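Local atomic coordinates of UDP-N-acetylglucosamine 4,6-dehydratase (Vibrio fischeri, PDB entry 3PVZ), a protein that binds NAD and probably acts as a lyase of the short-chain dehydrogenase type, removing water from UDP-N-acetylglucosamine. Residues K231-T236 and L265-F270; I11-E16 and P237-E242. One frame throughout, in Å; residues are numbered along the deposited sequence.

Contact 1. Residues K231-T236 and L265-F270; sequences KRYFVT and LHLISF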
loop_
_atom_site.group_PDB
_atom_site.type_symbol
_atom_site.label_atom_id
_atom_site.label_comp_id
_atom_site.label_asym_id
_atom_site.label_seq_id
_atom_site.Cartn_x
_atom_site.Cartn_y
_atom_site.Cartn_z
ATOM N N LYS A 231 -9.018 25.279 -3.699
ATOM C CA LYS A 231 -9.974 25.093 -2.616
ATOM C C LYS A 231 -10.728 23.788 -2.813
ATOM O O LYS A 231 -11.015 23.401 -3.941
ATOM C CB LYS A 231 -10.987 26.223 -2.602
ATOM C CG LYS A 231 -10.460 27.596 -2.198
ATOM C CD LYS A 231 -11.210 28.700 -2.953
ATOM C CE LYS A 231 -11.880 29.682 -2.032
ATOM N NZ LYS A 231 -13.046 30.286 -2.697
ATOM N N ARG A 232 -11.045 23.108 -1.725
ATOM C CA ARG A 232 -11.888 21.912 -1.814
ATOM C C ARG A 232 -12.907 21.899 -0.702
ATOM O O ARG A 232 -12.755 22.608 0.295
ATOM C CB ARG A 232 -11.067 20.617 -1.690
ATOM C CG ARG A 232 -10.004 20.414 -2.746
ATOM C CD ARG A 232 -10.596 20.018 -4.070
ATOM N NE ARG A 232 -9.545 19.763 -5.052
ATOM C CZ ARG A 232 -9.346 20.451 -6.183
ATOM N NH1 ARG A 232 -10.112 21.492 -6.544
ATOM N NH2 ARG A 232 -8.346 20.086 -6.980
ATOM N N TYR A 233 -13.920 21.057 -0.895
ATOM C CA TYR A 233 -14.757 20.548 0.174
ATOM C C TYR A 233 -14.151 19.340 0.844
ATOM O O TYR A 233 -13.702 18.392 0.177
ATOM C CB TYR A 233 -16.109 20.121 -0.370
ATOM C CG TYR A 233 -16.918 21.227 -0.982
ATOM C CD1 TYR A 233 -17.355 22.297 -0.211
ATOM C CD2 TYR A 233 -17.294 21.168 -2.313
ATOM C CE1 TYR A 233 -18.147 23.330 -0.776
ATOM C CE2 TYR A 233 -18.059 22.180 -2.897
ATOM C CZ TYR A 233 -18.478 23.252 -2.123
ATOM O OH TYR A 233 -19.207 24.216 -2.710
ATOM N N PHE A 234 -14.193 19.344 2.169
ATOM C CA PHE A 234 -13.623 18.305 2.962
ATOM C C PHE A 234 -14.641 17.621 3.871
ATOM O O PHE A 234 -15.499 18.260 4.466
ATOM C CB PHE A 234 -12.523 18.886 3.828
ATOM C CG PHE A 234 -11.337 19.326 3.054
ATOM C CD1 PHE A 234 -10.263 18.471 2.860
ATOM C CD2 PHE A 234 -11.283 20.616 2.515
ATOM C CE1 PHE A 234 -9.167 18.878 2.137
ATOM C CE2 PHE A 234 -10.201 21.017 1.799
ATOM C CZ PHE A 234 -9.132 20.171 1.608
ATOM N N VAL A 235 -14.505 16.317 4.002
ATOM C CA VAL A 235 -15.265 15.537 4.965
ATOM C C VAL A 235 -14.305 14.788 5.846
ATOM O O VAL A 235 -13.131 14.681 5.526
ATOM C CB VAL A 235 -16.185 14.524 4.299
ATOM C CG1 VAL A 235 -17.272 15.227 3.532
ATOM C CG2 VAL A 235 -15.393 13.590 3.361
ATOM N N THR A 236 -14.822 14.306 6.977
ATOM C CA THR A 236 -14.100 13.408 7.858
ATOM C C THR A 236 -14.107 11.940 7.379
ATOM O O THR A 236 -15.029 11.471 6.671
ATOM C CB THR A 236 -14.673 13.432 9.298
ATOM O OG1 THR A 236 -15.979 12.856 9.291
ATOM C CG2 THR A 236 -14.772 14.892 9.829
ATOM N N LEU A 265 -20.829 23.242 4.806
ATOM C CA LEU A 265 -19.698 22.834 3.971
ATOM C C LEU A 265 -19.158 24.013 3.170
ATOM O O LEU A 265 -19.860 24.560 2.295
ATOM C CB LEU A 265 -20.095 21.716 3.000
ATOM C CG LEU A 265 -20.025 20.261 3.445
ATOM C CD1 LEU A 265 -20.377 19.335 2.292
ATOM C CD2 LEU A 265 -18.632 19.936 3.996
ATOM N N HIS A 266 -17.920 24.413 3.464
ATOM C CA HIS A 266 -17.314 25.531 2.763
ATOM C C HIS A 266 -16.107 25.059 2.015
ATOM O O HIS A 266 -15.411 24.165 2.481
ATOM C CB HIS A 266 -16.887 26.647 3.742
ATOM C CG HIS A 266 -18.031 27.279 4.466
ATOM N ND1 HIS A 266 -19.014 27.998 3.818
ATOM C CD2 HIS A 266 -18.362 27.284 5.779
ATOM C CE1 HIS A 266 -19.902 28.416 4.703
ATOM N NE2 HIS A 266 -19.527 28.002 5.901
ATOM N N LEU A 267 -15.851 25.686 0.870
ATOM C CA LEU A 267 -14.602 25.493 0.175
ATOM C C LEU A 267 -13.502 26.094 1.033
ATOM O O LEU A 267 -13.685 27.171 1.562
ATOM C CB LEU A 267 -14.619 26.168 -1.185
ATOM C CG LEU A 267 -15.595 25.617 -2.243
ATOM C CD1 LEU A 267 -15.747 26.648 -3.354
ATOM C CD2 LEU A 267 -15.131 24.277 -2.804
ATOM N N ILE A 268 -12.388 25.381 1.197
ATOM C CA ILE A 268 -11.273 25.828 2.010
ATOM C C ILE A 268 -10.015 25.470 1.253
ATOM O O ILE A 268 -9.936 24.425 0.637
ATOM C CB ILE A 268 -11.194 25.097 3.373
ATOM C CG1 ILE A 268 -12.440 25.317 4.222
ATOM C CG2 ILE A 268 -9.946 25.569 4.178
ATOM C CD1 ILE A 268 -12.648 24.167 5.298
ATOM N N SER A 269 -9.009 26.320 1.321
ATOM C CA SER A 269 -7.766 26.054 0.610
ATOM C C SER A 269 -6.880 25.149 1.446
ATOM O O SER A 269 -7.065 25.048 2.644
ATOM C CB SER A 269 -7.046 27.372 0.275
ATOM O OG SER A 269 -6.283 27.831 1.383
ATOM N N PHE A 270 -5.939 24.488 0.789
ATOM C CA PHE A 270 -4.998 23.639 1.447
ATOM C C PHE A 270 -4.108 24.440 2.392
ATOM O O PHE A 270 -3.802 23.969 3.486
ATOM C CB PHE A 270 -4.128 22.890 0.426
ATOM C CG PHE A 270 -4.859 21.820 -0.328
ATOM C CD1 PHE A 270 -5.157 20.625 0.280
ATOM C CD2 PHE A 270 -5.279 22.021 -1.623
ATOM C CE1 PHE A 270 -5.838 19.641 -0.381
ATOM C CE2 PHE A 270 -5.971 21.036 -2.305
ATOM C CZ PHE A 270 -6.260 19.834 -1.675
HETATM O O HOH W 1 -15.411 21.492 3.366
#
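Lys231 faces Ser269 and Leu267 at the start of a short antiparallel pairing, its CA 4.0 Å from the CA of Ser269 in a non-hydrogen-bonded pair. The aliphatic part of Lys231 lies along the opposing backbone, with CB 3.9 Å from Leu267 CB. Next comes the hydrogen-bonded pair of Arg232 and Ile268: Arg232 N donates to Ile268 O at 2.9 Å, and Ile268 N returns a bond to Arg232 O. On the sheet face shared with Ile268, Arg232 sends its CG to Phe270 CZ (3.9 Å), while its guanidinium stands steeply to that ring.

Beyond this pair the link passes to side chains and a water. With CG beside the backbone N (chi1 -62°), the Tyr233 ring is swung over Leu267, whose CD2 sits above the ring centre, 3.5 Å from the centroid, in a CH-pi contact. A water accepts a hydrogen bond from Phe234 N and donates one to His266 O. The ring of Phe234 presents its edge to the face of Phe270 in an offset edge-to-face pair, planes at 88°, and its edge also meets Ile268 O in plane, 3.6 Å from CE2. Leu265 CD2 packs against Phe234 O. Strand 231-235 is the middle strand of a three-stranded sheet; on its other side, strand 202-203 carries the NAD-binding Val203, and the Phe234 side chain lies about 7 Å from the bound NAD.

Two backbone bonds therefore set the register of this pairing near the cofactor, the water continues the connection at Phe234 and His266, and the edge-to-face and CH-pi contacts orient the rings.

Contact 2. Residues I11-E16 and P237-E242; sequences IGRDTE and PQESGE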
loop_
_atom_site.group_PDB
_atom_site.type_symbol
_atom_site.label_atom_id
_atom_site.label_comp_id
_atom_site.label_asym_id
_atom_site.label_seq_id
_atom_site.Cartn_x
_atom_site.Cartn_y
_atom_site.Cartn_z
ATOM N N ILE A 11 -11.535 21.492 9.395
ATOM C CA ILE A 11 -12.154 21.736 8.096
ATOM C C ILE A 11 -13.310 22.722 8.214
ATOM O O ILE A 11 -14.277 22.669 7.440
ATOM C CB ILE A 11 -12.539 20.414 7.339
ATOM C CG1 ILE A 11 -13.425 19.500 8.188
ATOM C CG2 ILE A 11 -11.297 19.681 6.949
ATOM C CD1 ILE A 11 -13.957 18.273 7.439
ATOM N N GLY A 12 -13.207 23.632 9.181
ATOM C CA GLY A 12 -14.097 24.799 9.246
ATOM C C GLY A 12 -15.556 24.492 9.487
ATOM O O GLY A 12 -16.428 25.215 9.011
ATOM N N ARG A 13 -15.814 23.415 10.226
ATOM C CA ARG A 13 -17.158 22.967 10.564
ATOM C C ARG A 13 -17.142 22.560 12.024
ATOM O O ARG A 13 -16.092 22.423 12.612
ATOM C CB ARG A 13 -17.565 21.745 9.710
ATOM C CG ARG A 13 -18.045 22.072 8.307
ATOM C CD ARG A 13 -18.882 20.902 7.664
ATOM N NE ARG A 13 -18.040 19.850 7.086
ATOM C CZ ARG A 13 -18.102 18.556 7.408
ATOM N NH1 ARG A 13 -18.971 18.099 8.301
ATOM N NH2 ARG A 13 -17.289 17.706 6.814
ATOM N N ASP A 14 -18.314 22.356 12.605
ATOM C CA ASP A 14 -18.421 21.973 14.012
ATOM C C ASP A 14 -19.379 20.778 14.221
ATOM O O ASP A 14 -19.396 20.168 15.297
ATOM C CB ASP A 14 -18.775 23.247 14.825
ATOM C CG ASP A 14 -19.812 23.018 15.915
ATOM O OD1 ASP A 14 -19.545 22.249 16.881
ATOM O OD2 ASP A 14 -20.883 23.662 15.818
ATOM N N THR A 15 -20.087 20.380 13.159
ATOM C CA THR A 15 -21.073 19.297 13.239
ATOM C C THR A 15 -20.951 18.270 12.086
ATOM O O THR A 15 -20.595 18.629 10.957
ATOM C CB THR A 15 -22.458 19.934 13.218
ATOM O OG1 THR A 15 -23.441 18.967 13.576
ATOM C CG2 THR A 15 -22.754 20.546 11.834
ATOM N N GLU A 16 -21.256 17.008 12.381
ATOM C CA GLU A 16 -21.225 15.938 11.379
ATOM C C GLU A 16 -22.187 16.246 10.230
ATOM O O GLU A 16 -23.116 17.025 10.395
ATOM C CB GLU A 16 -21.508 14.546 11.994
ATOM C CG GLU A 16 -20.573 14.146 13.156
ATOM C CD GLU A 16 -19.958 12.705 13.102
ATOM O OE1 GLU A 16 -19.976 11.980 12.043
ATOM O OE2 GLU A 16 -19.386 12.323 14.159
ATOM N N PRO A 237 -13.081 11.195 7.798
ATOM C CA PRO A 237 -13.097 9.765 7.591
ATOM C C PRO A 237 -14.436 9.134 7.995
ATOM O O PRO A 237 -15.004 8.407 7.191
ATOM C CB PRO A 237 -11.954 9.269 8.484
ATOM C CG PRO A 237 -10.989 10.404 8.468
ATOM C CD PRO A 237 -11.868 11.627 8.521
ATOM N N GLN A 238 -14.958 9.416 9.186
ATOM C CA GLN A 238 -16.207 8.771 9.600
ATOM C C GLN A 238 -17.337 9.074 8.661
ATOM O O GLN A 238 -18.195 8.238 8.407
ATOM C CB GLN A 238 -16.625 9.185 10.991
ATOM C CG GLN A 238 -17.935 8.538 11.464
ATOM C CD GLN A 238 -18.116 8.665 12.970
ATOM O OE1 GLN A 238 -17.143 8.638 13.711
ATOM N NE2 GLN A 238 -19.364 8.797 13.424
ATOM N N GLU A 239 -17.337 10.290 8.142
ATOM C CA GLU A 239 -18.361 10.697 7.213
ATOM C C GLU A 239 -18.261 9.878 5.943
ATOM O O GLU A 239 -19.294 9.475 5.384
ATOM C CB GLU A 239 -18.231 12.189 6.939
ATOM C CG GLU A 239 -18.727 12.975 8.124
ATOM C CD GLU A 239 -18.595 14.473 7.987
ATOM O OE1 GLU A 239 -17.765 14.954 7.192
ATOM O OE2 GLU A 239 -19.353 15.157 8.708
ATOM N N SER A 240 -17.027 9.602 5.503
ATOM C CA SER A 240 -16.810 8.746 4.311
ATOM C C SER A 240 -17.323 7.339 4.544
ATOM O O SER A 240 -17.955 6.724 3.698
ATOM C CB SER A 240 -15.356 8.756 3.822
ATOM O OG SER A 240 -14.456 8.156 4.712
ATOM N N GLY A 241 -17.083 6.857 5.724
ATOM C CA GLY A 241 -17.524 5.534 6.103
ATOM C C GLY A 241 -19.017 5.464 6.197
ATOM O O GLY A 241 -19.618 4.471 5.795
ATOM N N GLU A 242 -19.632 6.523 6.707
ATOM C CA GLU A 242 -21.088 6.535 6.844
ATOM C C GLU A 242 -21.791 6.565 5.489
ATOM O O GLU A 242 -22.793 5.904 5.298
ATOM C CB GLU A 242 -21.527 7.693 7.724
ATOM C CG GLU A 242 -21.276 7.437 9.196
ATOM C CD GLU A 242 -21.545 8.672 10.093
ATOM O OE1 GLU A 242 -21.465 9.829 9.609
ATOM O OE2 GLU A 242 -21.805 8.472 11.302
HETATM O O HOH W 2 -22.249 12.220 10.229
#
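Glu16 and Glu239 bring the two backbones closest, yet their CA atoms remain 7.3 Å apart, so long side chains must span the gap between an irregular N-terminal segment and the first turns of helix 237-250. That segment leaves helix 7-10 through a Schellman motif in which Gly12, with positive phi, is the C-prime residue. Arg13 closes the motif with its backbone N, and its side chain heads for helix 237-250.

Arg13 and Glu239 reach out from opposite directions and meet edge to edge, guanidinium and carboxylate only 8° from coplanar. NH2 of Arg13 donates to the syn lone pair of Glu239 OE1 at 2.8 Å, and NH1 is modelled 3.0 Å from OE2, though its position is less certain. The bend in Arg13 at chi3 (-82°) turns the guanidinium edge to the acid. Both carboxylate oxygens have further donors: Thr236 N to OE1 and Leu17 N to OE2. Beyond this pair, Glu16 crosses Gln238 and Glu242 at about right angles. Its OE1 lies 3.6 Å from Glu242 OE1, and a water donates to both oxygens, at 2.9 Å to Glu16 and 2.6 Å to Glu242. Gln238 NE2, in turn, donates to Glu242 OE2 from above the carboxylate plane (3.3 Å).

A buried ion pair, secured by the NH2-OE1 bond and probably by a second through NH1, thus ties the N-terminal segment to the helix start, and the backbone amides on the acid should help to keep it ionised. The neighbouring glutamates would be expected to repel each other, an effect that their shared water probably softens.

Both contacts sit on the same side of the chain's centre, their own centres about 11 Å apart, and strand 231-235 leads directly into helix 237-250, so one continuous run of chain serves both. Arg13 couples them: its NH2 donates to Phe234 O of contact 1 while holding the acid of contact 2, and Leu265 packs on its side chain as Ile11 does on Phe234. Each contact is partly buried. In contact 1 buried Phe234 and Leu265 give way to exposed Lys231 and Leu267; in contact 2 the buried part is an ion pair, and beside it two carboxylates share a water, Glu16 being partly exposed. Sheet pairing and apolar contacts in one thus contrast with charge and few backbone approaches in the other.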